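Local structure of putative transcriptional regulator, LysR family (Vibrio parahaemolyticus, 3OXN) at residues T20-T25 / E67-A72. The protein is probably a DNA-binding transcription factor of the LysR family, represented here by its effector-binding (LysR substrate-binding) part without the DNA-binding domain. Numbering follows the deposited sequence.
Sequences TFTIAT and EGADLA
Ile23 with Leu71 and Ala24 with Ala72 form parallel bridge pairs in one of the two mixed sheets of the LysR effector-binding domain, which has the periplasmic-binding-protein-like fold. Strand 20-25 lies between strands 49-54 and 71-74; the chain reaches the latter by way of helix 28-44, strand 49-54 and helix 60-65, then through Gly68, whose positive phi marks the helix exit. Where strand 71-74 begins, Thr22 O serves two backbone donors: Leu71 N, at 3.2 Å, comes nearly straight on, and Asp70 N, at 2.8 Å, approaches 28° off the carbonyl plane. Further on, Ala24 N donates to Leu71 O at 2.9 Å. The Asp70 side chain, its CG beside its own backbone N (chi1 -82°), brings OD2 to Thr22 N for a weak bond of 3.3 Å. Thr22 CG2 lies 3.7 Å from Ala69 CA, while Thr22 OG1 makes a weak bond to Gly68 O. On one sheet face, Ile23 and Leu71 point the same way, Ile23 CD1 lying against Leu71 CB (3.7 Å) and CD2, and Leu211 of helix 206-227 covers Ile23. The other face carries the Ala24 and Ala72 methyls, both against Leu55. Backbone bonds to Thr22 O and from Ala24 N thus set the register of the incoming chain on strand 20-25; the two weak side-chain bonds only supplement them, and apolar contacts complete the pairing.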
loop_
_atom_site.group_PDB
_atom_site.type_symbol
_atom_site.label_atom_id
_atom_site.label_comp_id
_atom_site.label_asym_id
_atom_site.label_seq_id
_atom_site.Cartn_x
_atom_site.Cartn_y
_atom_site.Cartn_z
ATOM N N THR A 20 -2.507 -21.413 -6.157
ATOM C CA THR A 20 -2.361 -20.019 -5.744
ATOM C C THR A 20 -3.666 -19.203 -5.864
ATOM O O THR A 20 -4.483 -19.402 -6.762
ATOM C CB THR A 20 -1.177 -19.316 -6.448
ATOM O OG1 THR A 20 -1.555 -17.975 -6.757
ATOM C CG2 THR A 20 -0.804 -20.043 -7.725
ATOM N N PHE A 21 -3.865 -18.293 -4.926
ATOM C CA PHE A 21 -5.079 -17.511 -4.904
ATOM C C PHE A 21 -4.712 -16.071 -5.168
ATOM O O PHE A 21 -3.746 -15.552 -4.606
ATOM C CB PHE A 21 -5.787 -17.655 -3.551
ATOM C CG PHE A 21 -6.102 -19.085 -3.183
ATOM C CD1 PHE A 21 -5.126 -19.908 -2.634
ATOM C CD2 PHE A 21 -7.359 -19.610 -3.406
ATOM C CE1 PHE A 21 -5.400 -21.216 -2.318
ATOM C CE2 PHE A 21 -7.634 -20.923 -3.085
ATOM C CZ PHE A 21 -6.646 -21.726 -2.540
ATOM N N THR A 22 -5.467 -15.446 -6.062
ATOM C CA THR A 22 -5.353 -14.028 -6.310
ATOM C C THR A 22 -6.421 -13.318 -5.494
ATOM O O THR A 22 -7.611 -13.571 -5.656
ATOM C CB THR A 22 -5.587 -13.718 -7.787
ATOM O OG1 THR A 22 -4.693 -14.510 -8.570
ATOM C CG2 THR A 22 -5.362 -12.236 -8.079
ATOM N N ILE A 23 -5.985 -12.426 -4.619
ATOM C CA ILE A 23 -6.894 -11.585 -3.870
ATOM C C ILE A 23 -6.664 -10.145 -4.246
ATOM O O ILE A 23 -5.594 -9.612 -3.981
ATOM C CB ILE A 23 -6.613 -11.692 -2.373
ATOM C CG1 ILE A 23 -6.640 -13.156 -1.936
ATOM C CG2 ILE A 23 -7.615 -10.852 -1.594
ATOM C CD1 ILE A 23 -8.000 -13.777 -2.071
ATOM N N ALA A 24 -7.648 -9.511 -4.866
ATOM C CA ALA A 24 -7.566 -8.071 -5.127
ATOM C C ALA A 24 -8.006 -7.340 -3.873
ATOM O O ALA A 24 -9.129 -7.533 -3.395
ATOM C CB ALA A 24 -8.447 -7.677 -6.312
ATOM N N THR A 25 -7.140 -6.518 -3.303
ATOM C CA THR A 25 -7.531 -5.889 -2.037
ATOM C C THR A 25 -7.148 -4.417 -1.829
ATOM O O THR A 25 -6.263 -3.875 -2.495
ATOM C CB THR A 25 -7.128 -6.771 -0.829
ATOM O OG1 THR A 25 -7.053 -5.965 0.349
ATOM C CG2 THR A 25 -5.791 -7.450 -1.058
ATOM N N GLU A 67 -9.218 -10.160 -15.113
ATOM C CA GLU A 67 -7.808 -10.109 -14.746
ATOM C C GLU A 67 -7.362 -11.312 -13.910
ATOM O O GLU A 67 -6.194 -11.398 -13.547
ATOM C CB GLU A 67 -7.516 -8.830 -13.954
ATOM C CG GLU A 67 -8.370 -7.624 -14.345
ATOM C CD GLU A 67 -7.579 -6.507 -15.016
ATOM O OE1 GLU A 67 -6.327 -6.563 -15.037
ATOM O OE2 GLU A 67 -8.222 -5.563 -15.513
ATOM N N GLY A 68 -8.282 -12.221 -13.582
ATOM C CA GLY A 68 -7.922 -13.415 -12.827
ATOM C C GLY A 68 -7.957 -13.315 -11.298
ATOM O O GLY A 68 -7.340 -14.131 -10.598
ATOM N N ALA A 69 -8.673 -12.321 -10.771
ATOM C CA ALA A 69 -8.800 -12.153 -9.329
ATOM C C ALA A 69 -9.769 -13.200 -8.773
ATOM O O ALA A 69 -10.897 -13.308 -9.234
ATOM C CB ALA A 69 -9.273 -10.751 -9.001
ATOM N N ASP A 70 -9.319 -13.986 -7.802
ATOM C CA ASP A 70 -10.163 -15.044 -7.250
ATOM C C ASP A 70 -11.235 -14.476 -6.327
ATOM O O ASP A 70 -12.397 -14.873 -6.392
ATOM C CB ASP A 70 -9.327 -16.106 -6.528
ATOM C CG ASP A 70 -8.737 -17.129 -7.487
ATOM O OD1 ASP A 70 -9.370 -17.392 -8.538
ATOM O OD2 ASP A 70 -7.652 -17.681 -7.186
ATOM N N LEU A 71 -10.829 -13.516 -5.501
ATOM C CA LEU A 71 -11.687 -12.888 -4.504
ATOM C C LEU A 71 -11.281 -11.420 -4.373
ATOM O O LEU A 71 -10.108 -11.068 -4.528
ATOM C CB LEU A 71 -11.490 -13.593 -3.158
ATOM C CG LEU A 71 -12.237 -13.117 -1.917
ATOM C CD1 LEU A 71 -13.732 -13.338 -2.044
ATOM C CD2 LEU A 71 -11.690 -13.849 -0.702
ATOM N N ALA A 72 -12.242 -10.555 -4.089
ATOM C CA ALA A 72 -11.927 -9.162 -3.813
ATOM C C ALA A 72 -12.365 -8.829 -2.391
ATOM O O ALA A 72 -13.480 -9.176 -1.992
ATOM C CB ALA A 72 -12.625 -8.265 -4.815
#